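Polyketide synthase (Synechococcus sp., PDB 4GOX) probably transfers a sulfonate group from PAPS to an intermediate of olefin biosynthesis, as the sulfotransferase domain of a polyketide-type olefin synthase. Local coordinates at residues 133-139 / 191-196; 186-190 / 288-294. All blocks are in the same frame, centred on the assembly; numbering follows the deposited sequence.

Contact 1. Residues 133-139 / 191-196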
loop_
_atom_site.group_PDB
_atom_site.type_symbol
_atom_site.label_atom_id
_atom_site.label_comp_id
_atom_site.label_asym_id
_atom_site.label_seq_id
_atom_site.Cartn_x
_atom_site.Cartn_y
_atom_site.Cartn_z
ATOM N N GLY A 133 -0.131 3.033 -7.440
ATOM C CA GLY A 133 0.978 3.728 -8.132
ATOM C C GLY A 133 1.242 3.343 -9.571
ATOM O O GLY A 133 1.958 4.060 -10.275
ATOM N N SER A 134 0.632 2.235 -10.059
ATOM C CA SER A 134 0.786 1.797 -11.461
ATOM C C SER A 134 0.140 2.741 -12.473
ATOM O O SER A 134 0.436 2.671 -13.658
ATOM C CB SER A 134 0.231 0.386 -11.642
ATOM O OG SER A 134 1.051 -0.516 -10.913
ATOM N N ASP A 135 -0.731 3.635 -11.998
ATOM C CA ASP A 135 -1.470 4.585 -12.823
ATOM C C ASP A 135 -1.555 5.901 -12.064
ATOM O O ASP A 135 -2.238 6.008 -11.037
ATOM C CB ASP A 135 -2.892 4.038 -13.080
ATOM C CG ASP A 135 -3.766 4.832 -14.037
ATOM O OD1 ASP A 135 -3.346 5.942 -14.459
ATOM O OD2 ASP A 135 -4.847 4.332 -14.393
ATOM N N ARG A 136 -0.892 6.897 -12.607
ATOM C CA ARG A 136 -0.828 8.271 -12.127
ATOM C C ARG A 136 -2.235 8.834 -11.917
ATOM O O ARG A 136 -2.449 9.597 -10.980
ATOM C CB ARG A 136 -0.051 9.146 -13.171
ATOM C CG ARG A 136 0.299 10.555 -12.654
ATOM C CD ARG A 136 1.177 10.574 -11.382
ATOM N NE ARG A 136 0.826 11.677 -10.474
ATOM C CZ ARG A 136 1.317 12.916 -10.552
ATOM N NH1 ARG A 136 0.931 13.845 -9.687
ATOM N NH2 ARG A 136 2.190 13.235 -11.500
ATOM N N HIS A 137 -3.182 8.458 -12.793
ATOM C CA HIS A 137 -4.571 8.883 -12.700
ATOM C C HIS A 137 -5.226 8.377 -11.403
ATOM O O HIS A 137 -5.926 9.147 -10.752
ATOM C CB HIS A 137 -5.346 8.501 -13.977
ATOM C CG HIS A 137 -6.749 9.006 -13.989
ATOM N ND1 HIS A 137 -7.025 10.353 -14.114
ATOM C CD2 HIS A 137 -7.916 8.325 -13.855
ATOM C CE1 HIS A 137 -8.346 10.450 -14.036
ATOM N NE2 HIS A 137 -8.922 9.253 -13.909
ATOM N N ILE A 138 -4.905 7.134 -10.959
ATOM C CA ILE A 138 -5.407 6.586 -9.690
ATOM C C ILE A 138 -4.872 7.469 -8.546
ATOM O O ILE A 138 -5.650 7.938 -7.726
ATOM C CB ILE A 138 -5.000 5.094 -9.478
ATOM C CG1 ILE A 138 -5.658 4.169 -10.546
ATOM C CG2 ILE A 138 -5.354 4.649 -8.058
ATOM C CD1 ILE A 138 -5.024 2.642 -10.541
ATOM N N LEU A 139 -3.547 7.720 -8.532
ATOM C CA LEU A 139 -2.878 8.544 -7.524
ATOM C C LEU A 139 -3.477 9.951 -7.483
ATOM O O LEU A 139 -3.653 10.484 -6.388
ATOM C CB LEU A 139 -1.369 8.641 -7.838
ATOM C CG LEU A 139 -0.529 7.342 -7.755
ATOM C CD1 LEU A 139 0.962 7.658 -7.931
ATOM C CD2 LEU A 139 -0.746 6.602 -6.419
ATOM N N THR A 191 7.367 1.984 -13.626
ATOM C CA THR A 191 6.133 2.768 -13.752
ATOM C C THR A 191 5.638 3.248 -12.383
ATOM O O THR A 191 5.426 4.448 -12.202
ATOM C CB THR A 191 5.068 1.957 -14.504
ATOM O OG1 THR A 191 5.620 1.583 -15.773
ATOM C CG2 THR A 191 3.744 2.714 -14.661
ATOM N N SER A 192 5.486 2.310 -11.431
ATOM C CA SER A 192 5.005 2.613 -10.077
ATOM C C SER A 192 5.906 3.601 -9.374
ATOM O O SER A 192 5.422 4.601 -8.851
ATOM C CB SER A 192 4.913 1.347 -9.222
ATOM O OG SER A 192 3.943 0.510 -9.809
ATOM N N ASN A 193 7.203 3.289 -9.322
ATOM C CA ASN A 193 8.152 4.113 -8.622
ATOM C C ASN A 193 8.247 5.492 -9.186
ATOM O O ASN A 193 8.265 6.441 -8.411
ATOM C CB ASN A 193 9.489 3.408 -8.434
ATOM C CG ASN A 193 9.371 2.365 -7.353
ATOM O OD1 ASN A 193 8.972 2.672 -6.240
ATOM N ND2 ASN A 193 9.551 1.091 -7.686
ATOM N N ARG A 194 8.189 5.626 -10.516
ATOM C CA ARG A 194 8.217 6.950 -11.134
ATOM C C ARG A 194 6.930 7.751 -10.792
ATOM O O ARG A 194 7.031 8.907 -10.369
ATOM C CB ARG A 194 8.437 6.835 -12.648
ATOM C CG ARG A 194 8.260 8.141 -13.428
ATOM C CD ARG A 194 9.507 8.971 -13.287
ATOM N NE ARG A 194 10.681 8.250 -13.785
ATOM C CZ ARG A 194 11.937 8.563 -13.486
ATOM N NH1 ARG A 194 12.199 9.577 -12.672
ATOM N NH2 ARG A 194 12.939 7.846 -13.982
ATOM N N ASN A 195 5.745 7.115 -10.910
ATOM C CA ASN A 195 4.459 7.762 -10.597
ATOM C C ASN A 195 4.390 8.243 -9.146
ATOM O O ASN A 195 3.994 9.383 -8.911
ATOM C CB ASN A 195 3.277 6.854 -10.920
ATOM C CG ASN A 195 3.053 6.606 -12.385
ATOM O OD1 ASN A 195 3.392 7.413 -13.211
ATOM N ND2 ASN A 195 2.419 5.512 -12.741
ATOM N N ILE A 196 4.820 7.403 -8.189
ATOM C CA ILE A 196 4.791 7.746 -6.758
ATOM C C ILE A 196 5.770 8.872 -6.447
ATOM O O ILE A 196 5.414 9.819 -5.739
ATOM C CB ILE A 196 4.951 6.529 -5.807
ATOM C CG1 ILE A 196 3.931 5.416 -6.137
ATOM C CG2 ILE A 196 4.776 6.980 -4.347
ATOM C CD1 ILE A 196 4.407 4.049 -5.661
HETATM O O HOH W 1 1.953 0.015 -8.164
#
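Ser134 and Ser192 bring the two backbones closest, their CA atoms 4.5 Å apart, where the 3-10 turn ahead of helix 136-145 meets the flank of helix 181-202; the CA atoms of Arg136 and Asn195 come within 5.5 Å. Gly133 offers its carbonyl to that flank. Asn195 ND2 donates to Gly133 O at 2.9 Å, the oxygen lying in the plane of the side-chain amide, and Ser192 CA sends a nearly straight C-H contact to the same oxygen at 3.4 Å. With CG beside its backbone N (chi1 -69°), Asn195 turns its amide toward the Gly133 carbonyl, and OD1 comes up against Arg136 CB. Deeper in, Leu139 CD1 lies 3.6 Å from Asn195 O and also meets Ile196 CG1, which packs on Gly133 CA too. At the outer end Thr191 CG2 touches Ser134 O. A water joins the two serines, 2.6 Å from Ser192 OG and 2.9 Å from Ser134 OG; Ser192 OG is also bonded to Ile188 O. An amide, a CA-H and a shared water thus pin turn to helix, Leu139 and Ile196 supply the apolar side-chain pair, and the close approach depends on Gly133 lacking a CB, which would run into Ile196 CD1.

Contact 2. Residues 186-190 / 288-294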
loop_
_atom_site.group_PDB
_atom_site.type_symbol
_atom_site.label_atom_id
_atom_site.label_comp_id
_atom_site.label_asym_id
_atom_site.label_seq_id
_atom_site.Cartn_x
_atom_site.Cartn_y
_atom_site.Cartn_z
ATOM N N GLU A 186 9.972 -5.440 -14.535
ATOM C CA GLU A 186 10.814 -4.244 -14.577
ATOM C C GLU A 186 9.935 -3.015 -14.864
ATOM O O GLU A 186 10.038 -2.007 -14.162
ATOM C CB GLU A 186 11.885 -4.396 -15.661
ATOM C CG GLU A 186 12.737 -3.146 -15.803
ATOM C CD GLU A 186 13.885 -3.233 -16.779
ATOM O OE1 GLU A 186 14.538 -2.194 -16.994
ATOM O OE2 GLU A 186 14.078 -4.300 -17.400
ATOM N N SER A 187 9.076 -3.114 -15.894
ATOM C CA SER A 187 8.152 -2.049 -16.279
ATOM C C SER A 187 7.259 -1.614 -15.134
ATOM O O SER A 187 7.135 -0.411 -14.903
ATOM C CB SER A 187 7.309 -2.463 -17.470
ATOM O OG SER A 187 8.131 -2.307 -18.610
ATOM N N ILE A 188 6.662 -2.584 -14.418
ATOM C CA ILE A 188 5.803 -2.325 -13.271
ATOM C C ILE A 188 6.575 -1.636 -12.140
ATOM O O ILE A 188 6.087 -0.642 -11.615
ATOM C CB ILE A 188 5.036 -3.596 -12.799
ATOM C CG1 ILE A 188 4.005 -4.033 -13.878
ATOM C CG2 ILE A 188 4.296 -3.316 -11.480
ATOM C CD1 ILE A 188 3.322 -5.375 -13.560
ATOM N N TRP A 189 7.803 -2.097 -11.828
ATOM C CA TRP A 189 8.616 -1.445 -10.797
ATOM C C TRP A 189 8.915 0.007 -11.198
ATOM O O TRP A 189 8.805 0.937 -10.386
ATOM C CB TRP A 189 9.953 -2.201 -10.620
ATOM C CG TRP A 189 10.810 -1.611 -9.540
ATOM C CD1 TRP A 189 10.763 -1.890 -8.207
ATOM C CD2 TRP A 189 11.811 -0.608 -9.708
ATOM N NE1 TRP A 189 11.708 -1.146 -7.536
ATOM C CE2 TRP A 189 12.378 -0.362 -8.433
ATOM C CE3 TRP A 189 12.349 0.058 -10.832
ATOM C CZ2 TRP A 189 13.376 0.595 -8.232
ATOM C CZ3 TRP A 189 13.337 1.006 -10.630
ATOM C CH2 TRP A 189 13.849 1.255 -9.348
ATOM N N ARG A 190 9.311 0.192 -12.456
ATOM C CA ARG A 190 9.687 1.494 -12.968
ATOM C C ARG A 190 8.470 2.429 -13.006
ATOM O O ARG A 190 8.541 3.538 -12.483
ATOM C CB ARG A 190 10.339 1.343 -14.348
ATOM C CG ARG A 190 10.878 2.641 -14.947
ATOM C CD ARG A 190 11.445 2.428 -16.330
ATOM N NE ARG A 190 10.420 1.993 -17.276
ATOM C CZ ARG A 190 10.426 0.823 -17.898
ATOM N NH1 ARG A 190 11.432 -0.026 -17.720
ATOM N NH2 ARG A 190 9.439 0.495 -18.715
ATOM N N GLN A 288 16.597 -1.489 -18.264
ATOM C CA GLN A 288 16.547 -0.396 -19.252
ATOM C C GLN A 288 17.232 0.846 -18.686
ATOM O O GLN A 288 17.405 0.959 -17.469
ATOM C CB GLN A 288 15.105 -0.097 -19.712
ATOM C CG GLN A 288 14.395 -1.293 -20.364
ATOM C CD GLN A 288 15.151 -1.862 -21.546
ATOM O OE1 GLN A 288 15.546 -3.034 -21.567
ATOM N NE2 GLN A 288 15.414 -1.047 -22.536
ATOM N N LEU A 289 17.645 1.762 -19.562
ATOM C CA LEU A 289 18.335 2.980 -19.152
ATOM C C LEU A 289 17.567 3.829 -18.126
ATOM O O LEU A 289 18.163 4.182 -17.114
ATOM C CB LEU A 289 18.864 3.770 -20.363
ATOM C CG LEU A 289 20.375 3.589 -20.671
ATOM C CD1 LEU A 289 20.843 2.107 -20.614
ATOM C CD2 LEU A 289 20.740 4.168 -22.017
ATOM N N ASP A 290 16.244 4.045 -18.295
ATOM C CA ASP A 290 15.487 4.789 -17.283
ATOM C C ASP A 290 15.241 3.998 -16.012
ATOM O O ASP A 290 15.022 4.605 -14.963
ATOM C CB ASP A 290 14.176 5.394 -17.801
ATOM C CG ASP A 290 13.216 4.493 -18.551
ATOM O OD1 ASP A 290 13.645 3.392 -18.999
ATOM O OD2 ASP A 290 12.096 4.941 -18.816
ATOM N N THR A 291 15.269 2.649 -16.085
ATOM C CA THR A 291 15.121 1.846 -14.856
ATOM C C THR A 291 16.370 2.070 -14.001
ATOM O O THR A 291 16.256 2.226 -12.795
ATOM C CB THR A 291 14.932 0.352 -15.136
ATOM O OG1 THR A 291 13.883 0.175 -16.077
ATOM C CG2 THR A 291 14.608 -0.441 -13.868
ATOM N N ILE A 292 17.537 2.167 -14.645
ATOM C CA ILE A 292 18.816 2.403 -13.973
ATOM C C ILE A 292 18.814 3.796 -13.333
ATOM O O ILE A 292 19.101 3.895 -12.140
ATOM C CB ILE A 292 20.013 2.164 -14.926
ATOM C CG1 ILE A 292 20.093 0.683 -15.352
ATOM C CG2 ILE A 292 21.339 2.626 -14.302
ATOM C CD1 ILE A 292 20.909 0.442 -16.655
ATOM N N GLN A 293 18.451 4.851 -14.108
ATOM C CA GLN A 293 18.384 6.227 -13.600
ATOM C C GLN A 293 17.455 6.307 -12.351
ATOM O O GLN A 293 17.846 6.859 -11.321
ATOM C CB GLN A 293 17.977 7.232 -14.709
ATOM C CG GLN A 293 18.957 7.247 -15.914
ATOM C CD GLN A 293 18.793 8.302 -17.024
ATOM O OE1 GLN A 293 19.653 8.420 -17.909
ATOM N NE2 GLN A 293 17.728 9.089 -17.022
ATOM N N LEU A 294 16.286 5.677 -12.417
ATOM C CA LEU A 294 15.338 5.677 -11.311
ATOM C C LEU A 294 15.898 4.968 -10.057
ATOM O O LEU A 294 15.794 5.510 -8.953
ATOM C CB LEU A 294 14.001 5.093 -11.746
ATOM C CG LEU A 294 12.856 5.084 -10.724
ATOM C CD1 LEU A 294 12.498 6.520 -10.224
ATOM C CD2 LEU A 294 11.642 4.405 -11.315
HETATM O O HOH W 2 15.217 -5.166 -19.637
#
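Glu186 OE1 is shared by two donors from the start of helix 289-297: Thr291 OG1 donates to its anti lone pair at 2.6 Å, and Gln288 N approaches its syn lone pair almost in line, at a doubtful, implausibly short 2.5 Å. Fully extended, with CG anti to the backbone N (chi1 177°), Glu186 reaches the first turn of that helix. Its negative charge beside the N-cap residue Gln288 probably suits the helix dipole. A water lies 2.7 Å from Glu186 OE2 and 2.9 Å from Gln288 OE1. Were Glu186 replaced by an alanine, Gln288 N and the Thr291 hydroxyl would probably lose their shared acceptor, and Arg190 a nearby negative charge. Helix 181-202 belongs to the P-loop-type sulfotransferase fold; here segments 186-190 and 289-294 run at 42°, their axes 10.2 Å apart at closest. Arg190 NH1 donates to Thr291 OG1 at 3.0 Å, in the guanidinium plane. Arg190 stands between two carboxylates in a loose network of long ion pairs, NH1 3.9 Å from Glu186 OE1 and NE 3.7 Å from Asp290 OD2, which is well out of that plane. On the inner side, Trp189 CZ3 packs against Thr291 CG2 and Leu294 CD2, while its NE1 bonds to Arg156 O.

Helix 181-202 carries both contacts on consecutive runs of residues, its 186-190 part holding helix 289-297 and its 191-196 part holding the turn that leads into helix 136-145. The two centres are about 13 Å apart. Leu294 bridges them: its CD2 lies 3.7 Å from Asn193 CB, and its CB is 3.7 Å from Arg194 NH2. One backbone carbonyl of contact 2, Ser187 O, accepts from the hydroxyl of Thr191 in contact 1. Bound adenosine-3',5'-diphosphate is about 11 Å from the Ser192 side chain and about 10 Å from that of Trp189, so these two residues stand back from the nucleotide rather than touching it.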